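Local atomic coordinates of DegV family protein (Thermus thermophilus, PDB entry 2DT8), a protein that binds long-chain fatty acids such as palmitate and may present the bound acid to a fatty acid kinase. Residues 56-61 / 165-170; 235-240 / 271-276; 114-119 / 148-153. All coordinates share one frame; numbering follows the deposited sequence.

Contact 1. Residues 56-61 / 165-170; sequences AAFPTT and LKRGGR. With PLM (palmitic acid), chain C.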
loop_
_atom_site.group_PDB
_atom_site.type_symbol
_atom_site.label_atom_id
_atom_site.label_comp_id
_atom_site.label_asym_id
_atom_site.label_seq_id
_atom_site.Cartn_x
_atom_site.Cartn_y
_atom_site.Cartn_z
ATOM N N ALA A 56 10.736 5.377 -23.492
ATOM C CA ALA A 56 10.006 4.130 -23.608
ATOM C C ALA A 56 8.559 4.306 -23.171
ATOM O O ALA A 56 8.214 5.254 -22.458
ATOM C CB ALA A 56 10.681 3.053 -22.785
ATOM N N ALA A 57 7.946 3.380 -23.677
ATOM C CA ALA A 57 6.527 3.209 -23.432
ATOM C C ALA A 57 6.246 3.096 -21.931
ATOM O O ALA A 57 7.011 2.516 -21.172
ATOM C CB ALA A 57 5.977 2.010 -24.208
ATOM N N PHE A 58 5.103 3.704 -21.565
ATOM C CA PHE A 58 4.732 3.645 -20.164
ATOM C C PHE A 58 4.572 2.210 -19.658
ATOM O O PHE A 58 4.200 1.303 -20.392
ATOM C CB PHE A 58 3.507 4.483 -19.171
ATOM C CG PHE A 58 3.812 5.914 -18.891
ATOM C CD1 PHE A 58 4.623 6.641 -19.745
ATOM C CD2 PHE A 58 3.235 6.559 -17.801
ATOM C CE1 PHE A 58 4.869 7.986 -19.514
ATOM C CE2 PHE A 58 3.474 7.902 -17.564
ATOM C CZ PHE A 58 4.291 8.623 -18.432
ATOM N N PRO A 59 4.934 2.062 -18.373
ATOM C CA PRO A 59 4.764 0.753 -17.772
ATOM C C PRO A 59 3.281 0.511 -17.478
ATOM O O PRO A 59 2.498 1.436 -17.300
ATOM C CB PRO A 59 5.491 0.667 -16.370
ATOM C CG PRO A 59 5.294 2.082 -15.885
ATOM C CD PRO A 59 5.576 2.871 -17.128
ATOM N N THR A 60 2.950 -0.791 -17.483
ATOM C CA THR A 60 1.577 -1.137 -17.170
ATOM C C THR A 60 1.820 -2.235 -16.132
ATOM O O THR A 60 2.934 -2.702 -15.933
ATOM C CB THR A 60 0.583 -1.593 -18.281
ATOM O OG1 THR A 60 1.128 -2.738 -18.938
ATOM C CG2 THR A 60 0.429 -0.464 -19.305
ATOM N N THR A 61 0.693 -2.638 -15.519
ATOM C CA THR A 61 0.815 -3.643 -14.481
ATOM C C THR A 61 -0.289 -4.730 -14.601
ATOM O O THR A 61 -1.279 -4.493 -15.296
ATOM C CB THR A 61 0.757 -3.085 -13.004
ATOM O OG1 THR A 61 -0.484 -2.401 -12.798
ATOM C CG2 THR A 61 1.883 -2.083 -12.804
ATOM N N LEU A 165 -0.641 8.548 -12.678
ATOM C CA LEU A 165 -1.951 8.232 -12.131
ATOM C C LEU A 165 -2.987 8.344 -13.251
ATOM O O LEU A 165 -3.881 7.518 -13.391
ATOM C CB LEU A 165 -2.269 9.162 -10.961
ATOM C CG LEU A 165 -1.592 8.791 -9.638
ATOM C CD1 LEU A 165 -1.746 9.921 -8.646
ATOM C CD2 LEU A 165 -2.204 7.517 -9.100
ATOM N N LYS A 166 -2.826 9.443 -14.009
ATOM C CA LYS A 166 -3.727 9.624 -15.130
ATOM C C LYS A 166 -3.707 8.561 -16.231
ATOM O O LYS A 166 -4.735 8.049 -16.653
ATOM C CB LYS A 166 -3.367 10.972 -15.741
ATOM C CG LYS A 166 -4.123 11.261 -17.039
ATOM C CD LYS A 166 -3.681 12.583 -17.646
ATOM C CE LYS A 166 -4.339 12.807 -18.995
ATOM N NZ LYS A 166 -4.140 14.207 -19.462
ATOM N N ARG A 167 -2.519 8.236 -16.646
ATOM C CA ARG A 167 -2.369 7.232 -17.683
ATOM C C ARG A 167 -2.681 5.797 -17.255
ATOM O O ARG A 167 -3.131 4.976 -18.052
ATOM C CB ARG A 167 -0.944 7.210 -18.310
ATOM C CG ARG A 167 -0.656 8.460 -19.109
ATOM C CD ARG A 167 0.390 8.183 -20.154
ATOM N NE ARG A 167 1.051 9.406 -20.579
ATOM C CZ ARG A 167 2.199 9.427 -21.242
ATOM N NH1 ARG A 167 2.699 8.301 -21.737
ATOM N NH2 ARG A 167 2.847 10.572 -21.402
ATOM N N GLY A 168 -2.368 5.527 -16.032
ATOM C CA GLY A 168 -2.637 4.204 -15.503
ATOM C C GLY A 168 -4.082 4.005 -15.082
ATOM O O GLY A 168 -4.499 2.876 -14.818
ATOM N N GLY A 169 -4.827 5.104 -14.992
ATOM C CA GLY A 169 -6.237 5.036 -14.640
ATOM C C GLY A 169 -6.628 5.034 -13.175
ATOM O O GLY A 169 -7.816 4.928 -12.866
ATOM N N ARG A 170 -5.663 5.162 -12.271
ATOM C CA ARG A 170 -5.973 5.153 -10.846
ATOM C C ARG A 170 -6.010 6.545 -10.216
ATOM O O ARG A 170 -6.095 6.680 -8.999
ATOM C CB ARG A 170 -4.957 4.278 -10.096
ATOM C CG ARG A 170 -5.264 2.785 -10.144
ATOM C CD ARG A 170 -5.116 2.162 -11.538
ATOM N NE ARG A 170 -5.244 0.712 -11.441
ATOM C CZ ARG A 170 -5.156 -0.135 -12.461
ATOM N NH1 ARG A 170 -4.937 0.314 -13.687
ATOM N NH2 ARG A 170 -5.295 -1.434 -12.246
HETATM C C1 PLM C . -2.811 -4.108 -11.096
HETATM O O1 PLM C . -3.952 -4.722 -10.776
HETATM O O2 PLM C . -2.402 -4.161 -12.236
HETATM C C2 PLM C . -2.042 -3.346 -10.035
HETATM C C3 PLM C . -2.629 -1.936 -9.909
HETATM C C4 PLM C . -1.840 -1.124 -8.879
HETATM C C5 PLM C . -2.473 0.259 -8.745
HETATM C C6 PLM C . -1.767 1.061 -7.653
HETATM C C7 PLM C . -2.393 2.439 -7.577
HETATM C C8 PLM C . -1.857 3.183 -6.376
HETATM C C9 PLM C . -2.742 4.405 -6.144
HETATM C CA PLM C . -1.962 5.468 -5.396
HETATM C CB PLM C . -2.065 5.167 -3.912
HETATM C CC PLM C . -0.709 4.705 -3.409
HETATM C CD PLM C . -0.283 5.595 -2.257
HETATM C CE PLM C . 1.154 5.250 -1.871
HETATM C CF PLM C . 1.644 6.215 -0.781
HETATM C CG PLM C . 1.081 5.789 0.575
HETATM O O HOH W 1 -4.079 -3.335 -14.192
#
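R167 lays its guanidinium over one face of the F58 ring, and this stack is where the two segments meet directly. The planes are 25° apart, and CZ of R167 stands 3.8 Å from the centroid of the F58 ring, a cation-pi pair. NH1 carries the closest approach, 3.1 Å from CE1 of F58, over the ring's rim. A CH-pi contact backs it up: CD of R167 lies 4.1 Å from the same centroid, almost on the ring normal. With CG anti to its carbonyl carbon (chi1 -68°) and the chain extended out to NE, R167 reaches across F58 at about a right angle. Its NE is taken by E163 in a salt bridge, which helps to steady the group, while the F58 ring also meets F164.

The polar contacts gather at the other end, round the palmitate head. OG1 of T61 donates to O2 of palmitate at 2.7 Å and is hydrogen-bonded to H267 as well; S93 also bonds the ligand. A water links the two segments here, accepting from NH2 of R170 at 3.0 Å and bonded to O2 of palmitate and to the carbonyl O of T61. CG of R170 lies 3.9 Å from C7 of palmitate, and the bend at chi2 (68°) turns the rest of the chain along the lipid towards its head, where NH2 comes near C3. The guanidinium is held from within the segment, NH1 giving a 2.8 Å bond to O of G168 that lies in the guanidinium plane, with NE bonded to L92.

The stack is on the surface; next to it, T61 of strand 60-62 and R170, just after helix 163-168, border the head-group end of the fatty acid pocket, with the threonine-serine grip on the carboxylate characteristic of lipid-binding DegV proteins.

Contact 2. Residues 235-240 / 271-276; sequences EDAVAA and GTYGFY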
loop_
_atom_site.group_PDB
_atom_site.type_symbol
_atom_site.label_atom_id
_atom_site.label_comp_id
_atom_site.label_asym_id
_atom_site.label_seq_id
_atom_site.Cartn_x
_atom_site.Cartn_y
_atom_site.Cartn_z
ATOM N N GLU A 235 15.247 9.471 -0.931
ATOM C CA GLU A 235 14.612 9.601 0.366
ATOM C C GLU A 235 14.420 10.893 1.249
ATOM O O GLU A 235 13.742 10.945 2.268
ATOM C CB GLU A 235 15.386 8.808 1.501
ATOM C CG GLU A 235 15.310 7.296 1.288
ATOM C CD GLU A 235 16.061 6.600 2.400
ATOM O OE1 GLU A 235 17.008 5.882 2.109
ATOM O OE2 GLU A 235 15.685 6.776 3.559
ATOM N N ASP A 236 15.068 11.936 0.698
ATOM C CA ASP A 236 14.984 13.213 1.377
ATOM C C ASP A 236 13.639 13.865 1.769
ATOM O O ASP A 236 13.442 14.288 2.903
ATOM C CB ASP A 236 15.728 14.377 0.596
ATOM C CG ASP A 236 17.194 14.124 0.543
ATOM O OD1 ASP A 236 17.653 13.184 1.225
ATOM O OD2 ASP A 236 17.882 14.869 -0.175
ATOM N N ALA A 237 12.719 13.905 0.807
ATOM C CA ALA A 237 11.379 14.421 1.083
ATOM C C ALA A 237 10.736 13.560 2.152
ATOM O O ALA A 237 10.273 14.088 3.163
ATOM C CB ALA A 237 10.511 14.428 -0.180
ATOM N N VAL A 238 10.722 12.240 1.960
ATOM C CA VAL A 238 10.110 11.387 2.973
ATOM C C VAL A 238 10.894 11.434 4.289
ATOM O O VAL A 238 10.303 11.333 5.362
ATOM C CB VAL A 238 9.956 9.907 2.510
ATOM C CG1 VAL A 238 11.230 9.116 2.760
ATOM C CG2 VAL A 238 8.776 9.269 3.249
ATOM N N ALA A 239 12.216 11.592 4.215
ATOM C CA ALA A 239 13.017 11.644 5.430
ATOM C C ALA A 239 12.666 12.885 6.237
ATOM O O ALA A 239 12.528 12.819 7.458
ATOM C CB ALA A 239 14.512 11.636 5.094
ATOM N N ALA A 240 12.522 14.017 5.556
ATOM C CA ALA A 240 12.175 15.259 6.235
ATOM C C ALA A 240 10.785 15.142 6.855
ATOM O O ALA A 240 10.524 15.649 7.950
ATOM C CB ALA A 240 12.211 16.415 5.255
ATOM N N GLY A 271 9.257 10.648 -7.631
ATOM C CA GLY A 271 9.114 11.616 -6.560
ATOM C C GLY A 271 7.906 11.431 -5.666
ATOM O O GLY A 271 7.350 12.407 -5.163
ATOM N N THR A 272 7.491 10.185 -5.464
ATOM C CA THR A 272 6.344 9.928 -4.599
ATOM C C THR A 272 6.839 9.773 -3.165
ATOM O O THR A 272 7.893 9.187 -2.920
ATOM C CB THR A 272 5.604 8.629 -5.019
ATOM O OG1 THR A 272 5.162 8.752 -6.377
ATOM C CG2 THR A 272 4.380 8.377 -4.130
ATOM N N TYR A 273 6.098 10.332 -2.213
ATOM C CA TYR A 273 6.458 10.181 -0.805
ATOM C C TYR A 273 5.220 10.423 0.036
ATOM O O TYR A 273 4.292 11.100 -0.397
ATOM C CB TYR A 273 7.576 11.153 -0.386
ATOM C CG TYR A 273 7.213 12.615 -0.457
ATOM C CD1 TYR A 273 7.334 13.332 -1.650
ATOM C CD2 TYR A 273 6.748 13.293 0.675
ATOM C CE1 TYR A 273 7.010 14.671 -1.713
ATOM C CE2 TYR A 273 6.415 14.636 0.618
ATOM C CZ TYR A 273 6.548 15.321 -0.573
ATOM O OH TYR A 273 6.231 16.654 -0.630
ATOM N N GLY A 274 5.199 9.852 1.234
ATOM C CA GLY A 274 4.053 10.048 2.105
ATOM C C GLY A 274 4.139 8.964 3.181
ATOM O O GLY A 274 5.169 8.336 3.386
ATOM N N PHE A 275 2.976 8.774 3.830
ATOM C CA PHE A 275 2.952 7.789 4.893
ATOM C C PHE A 275 1.529 7.350 5.240
ATOM O O PHE A 275 0.561 8.069 5.032
ATOM C CB PHE A 275 3.735 8.040 6.202
ATOM C CG PHE A 275 3.081 9.143 6.980
ATOM C CD1 PHE A 275 3.306 10.465 6.619
ATOM C CD2 PHE A 275 2.281 8.842 8.071
ATOM C CE1 PHE A 275 2.729 11.488 7.356
ATOM C CE2 PHE A 275 1.704 9.875 8.805
ATOM C CZ PHE A 275 1.924 11.200 8.451
ATOM N N TYR A 276 1.469 6.099 5.730
ATOM C CA TYR A 276 0.172 5.604 6.152
ATOM C C TYR A 276 0.350 5.537 7.670
ATOM O O TYR A 276 1.457 5.533 8.193
ATOM C CB TYR A 276 0.072 4.117 5.673
ATOM C CG TYR A 276 -0.934 3.991 4.585
ATOM C CD1 TYR A 276 -2.285 3.874 4.899
ATOM C CD2 TYR A 276 -0.533 3.973 3.249
ATOM C CE1 TYR A 276 -3.228 3.749 3.890
ATOM C CE2 TYR A 276 -1.474 3.837 2.239
ATOM C CZ TYR A 276 -2.816 3.722 2.556
ATOM O OH TYR A 276 -3.761 3.608 1.556
#
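The methyl of A237 sits squarely over one face of the Y273 ring: CB is 3.7 Å from the ring centroid, a CH-pi contact, and lies over the middle of the ring rather than its rim. The tyrosine gets there by tucking CG between its own backbone N and carbonyl carbon (chi1 64°), while chi2 of -85° stands the ring across the CA-CB-CG plane and turns a face to the helix. V238 packs nearer the strand backbone. Its CB is 4.0 Å from CB of Y273, and its CG2 branch, placed opposite the backbone N across the CA-CB bond, reaches along the strand to 3.7 Å from O of G274. This is a helix laid on a sheet: helix 236-247 forms the connection of a beta-alpha-beta crossover between the parallel neighbours 225-231 and 252-259, and here it also covers strand 273-279. The segment axes come within 7.6 Å at a crossing angle of -42°, a close approach with an alanine and a valine as the interface on the helix and bare backbone at G274. On the sheet side V238 also touches F229 and Y231, and the Y273 ring is flanked by L241 and by E204 of helix 204-219.

Contact 3. Residues 114-119 / 148-153; sequences DTQAAS and RLRRDH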
loop_
_atom_site.group_PDB
_atom_site.type_symbol
_atom_site.label_atom_id
_atom_site.label_comp_id
_atom_site.label_asym_id
_atom_site.label_seq_id
_atom_site.Cartn_x
_atom_site.Cartn_y
_atom_site.Cartn_z
ATOM N N ASP A 114 -10.566 -7.016 1.422
ATOM C CA ASP A 114 -10.230 -5.856 0.604
ATOM C C ASP A 114 -9.920 -4.782 1.644
ATOM O O ASP A 114 -10.819 -4.303 2.342
ATOM C CB ASP A 114 -11.445 -5.451 -0.243
ATOM C CG ASP A 114 -11.171 -4.248 -1.122
ATOM O OD1 ASP A 114 -10.217 -3.506 -0.830
ATOM O OD2 ASP A 114 -11.924 -4.027 -2.096
ATOM N N THR A 115 -8.644 -4.420 1.762
ATOM C CA THR A 115 -8.210 -3.434 2.747
ATOM C C THR A 115 -8.509 -1.994 2.379
ATOM O O THR A 115 -8.408 -1.109 3.230
ATOM C CB THR A 115 -6.696 -3.489 2.971
ATOM O OG1 THR A 115 -6.034 -3.141 1.744
ATOM C CG2 THR A 115 -6.260 -4.880 3.435
ATOM N N GLN A 116 -8.863 -1.755 1.119
ATOM C CA GLN A 116 -9.118 -0.399 0.623
ATOM C C GLN A 116 -7.868 0.467 0.770
ATOM O O GLN A 116 -7.945 1.693 0.863
ATOM C CB GLN A 116 -10.296 0.263 1.351
ATOM C CG GLN A 116 -11.645 -0.386 1.035
ATOM C CD GLN A 116 -12.807 0.451 1.511
ATOM O OE1 GLN A 116 -12.721 1.110 2.536
ATOM N NE2 GLN A 116 -13.913 0.419 0.769
ATOM N N ALA A 117 -6.714 -0.191 0.770
ATOM C CA ALA A 117 -5.444 0.512 0.900
ATOM C C ALA A 117 -4.459 0.051 -0.165
ATOM O O ALA A 117 -4.778 -0.791 -1.009
ATOM C CB ALA A 117 -4.859 0.281 2.287
ATOM N N ALA A 118 -3.249 0.594 -0.109
ATOM C CA ALA A 118 -2.206 0.242 -1.067
ATOM C C ALA A 118 -0.837 0.353 -0.390
ATOM O O ALA A 118 -0.704 1.033 0.624
ATOM C CB ALA A 118 -2.281 1.190 -2.279
ATOM N N SER A 119 0.174 -0.298 -0.963
ATOM C CA SER A 119 1.539 -0.285 -0.424
ATOM C C SER A 119 1.512 -0.665 1.067
ATOM O O SER A 119 0.747 -1.554 1.462
ATOM C CB SER A 119 2.183 1.093 -0.651
ATOM O OG SER A 119 3.553 1.071 -0.298
ATOM N N ARG A 148 -11.941 -2.213 11.771
ATOM C CA ARG A 148 -11.719 -0.948 12.460
ATOM C C ARG A 148 -10.646 -0.157 11.721
ATOM O O ARG A 148 -10.792 1.041 11.507
ATOM C CB ARG A 148 -11.267 -1.177 13.906
ATOM C CG ARG A 148 -11.067 0.112 14.703
ATOM C CD ARG A 148 -10.547 -0.156 16.112
ATOM N NE ARG A 148 -9.149 -0.595 16.158
ATOM C CZ ARG A 148 -8.097 0.218 16.175
ATOM N NH1 ARG A 148 -8.262 1.534 16.140
ATOM N NH2 ARG A 148 -6.874 -0.295 16.237
ATOM N N LEU A 149 -9.564 -0.833 11.335
ATOM C CA LEU A 149 -8.486 -0.158 10.625
ATOM C C LEU A 149 -8.942 0.339 9.252
ATOM O O LEU A 149 -8.566 1.430 8.823
ATOM C CB LEU A 149 -7.276 -1.087 10.470
ATOM C CG LEU A 149 -6.573 -1.533 11.758
ATOM C CD1 LEU A 149 -5.207 -2.126 11.398
ATOM C CD2 LEU A 149 -6.406 -0.363 12.720
ATOM N N ARG A 150 -9.738 -0.457 8.548
ATOM C CA ARG A 150 -10.218 -0.016 7.247
ATOM C C ARG A 150 -10.981 1.311 7.392
ATOM O O ARG A 150 -10.803 2.250 6.603
ATOM C CB ARG A 150 -11.143 -1.073 6.635
ATOM C CG ARG A 150 -11.716 -0.658 5.269
ATOM C CD ARG A 150 -12.851 -1.568 4.825
ATOM N NE ARG A 150 -14.081 -1.380 5.596
ATOM C CZ ARG A 150 -14.905 -0.337 5.464
ATOM N NH1 ARG A 150 -14.643 0.634 4.596
ATOM N NH2 ARG A 150 -16.009 -0.268 6.201
ATOM N N ARG A 151 -11.806 1.416 8.443
ATOM C CA ARG A 151 -12.626 2.604 8.660
ATOM C C ARG A 151 -11.892 3.806 9.250
ATOM O O ARG A 151 -12.243 4.957 8.970
ATOM C CB ARG A 151 -13.794 2.260 9.590
ATOM C CG ARG A 151 -14.779 1.251 9.012
ATOM C CD ARG A 151 -15.880 0.905 10.017
ATOM N NE ARG A 151 -16.583 2.095 10.493
ATOM C CZ ARG A 151 -17.866 2.115 10.854
ATOM N NH1 ARG A 151 -18.615 1.024 10.726
ATOM N NH2 ARG A 151 -18.396 3.227 11.340
ATOM N N ASP A 152 -10.851 3.443 10.058
ATOM C CA ASP A 152 -10.091 4.463 10.752
ATOM C C ASP A 152 -8.577 4.361 10.580
ATOM O O ASP A 152 -7.893 3.660 11.324
ATOM C CB ASP A 152 -10.466 4.416 12.244
ATOM C CG ASP A 152 -9.708 5.434 13.092
ATOM O OD1 ASP A 152 -9.426 6.542 12.594
ATOM O OD2 ASP A 152 -9.411 5.132 14.274
ATOM N N HIS A 153 -8.064 5.031 9.556
ATOM C CA HIS A 153 -6.626 5.086 9.342
ATOM C C HIS A 153 -6.310 6.391 8.633
ATOM O O HIS A 153 -7.209 7.162 8.263
ATOM C CB HIS A 153 -6.072 3.855 8.588
ATOM C CG HIS A 153 -6.500 3.740 7.159
ATOM N ND1 HIS A 153 -7.526 2.911 6.758
ATOM C CD2 HIS A 153 -5.982 4.273 6.028
ATOM C CE1 HIS A 153 -7.616 2.934 5.439
ATOM N NE2 HIS A 153 -6.690 3.753 4.972
HETATM O O HOH W 2 -6.285 3.719 2.210
HETATM O O HOH W 3 -10.880 2.695 3.823
#
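Q116 and R150 cross at an angle, joined by one hydrogen bond, NH1 of R150 giving to OE1 of Q116 at 2.9 Å, N-H...O 154°. The acceptor lies in the guanidinium plane; the donor stands well above the amide plane, and the two flat groups are turned 80° apart. This is the tightly packed part: CG of R150 comes 3.4 Å from OE1 of Q116 and rests against the carbonyl O of T115, with CD alongside the amide. R150 makes a bend at chi3 (72°) that brings NH1 back over the loop, while its NH2 is held by E147; the amide's NE2 goes to E192. Within the loop, OD1 of D114 accepts from N of Q116, an Asx turn, and OG1 of T115 from N of A117, an ST turn, besides bonding to H87.

On the looser side water does the joining. One molecule bridges OE1 of Q116 (2.7 Å) and the carbonyl O of R150 (2.8 Å). A second lies between O of Q116 and NE2 of H153, 2.8 Å from the latter; the imidazole's rotation is fixed by ND1, which donates to O of L149 at 2.7 Å.

The direct bond and the two waters join the turn after strand 110-114 of the six-stranded sheet to the C-terminal end of helix 139-151, where the chain enters the second sheet of this two-domain alpha/beta DegV fold.

Followed from the N terminus, contact 1 opens first, at strand 60-62, and closes more than a hundred residues later at helix 163-168. Contact 3 falls within that span, its shorter loop almost all helix. Contact 2 comes after both and closes a 30-residue loop; no loops cross. Contacts 1 and 3 each tie the six-stranded-sheet part, at strand 60-62 and the turn after 110-114, to helices 163-168 and 139-151, while contact 2 stays within the part built on the four-stranded sheet. Contacts 2 and 3 touch, CE2 of Y276 lying 3.3 Å from O of A118. Contact 1 touches neither, but palmitate spans the gap, running from T61 and R170 towards A118 and Y276.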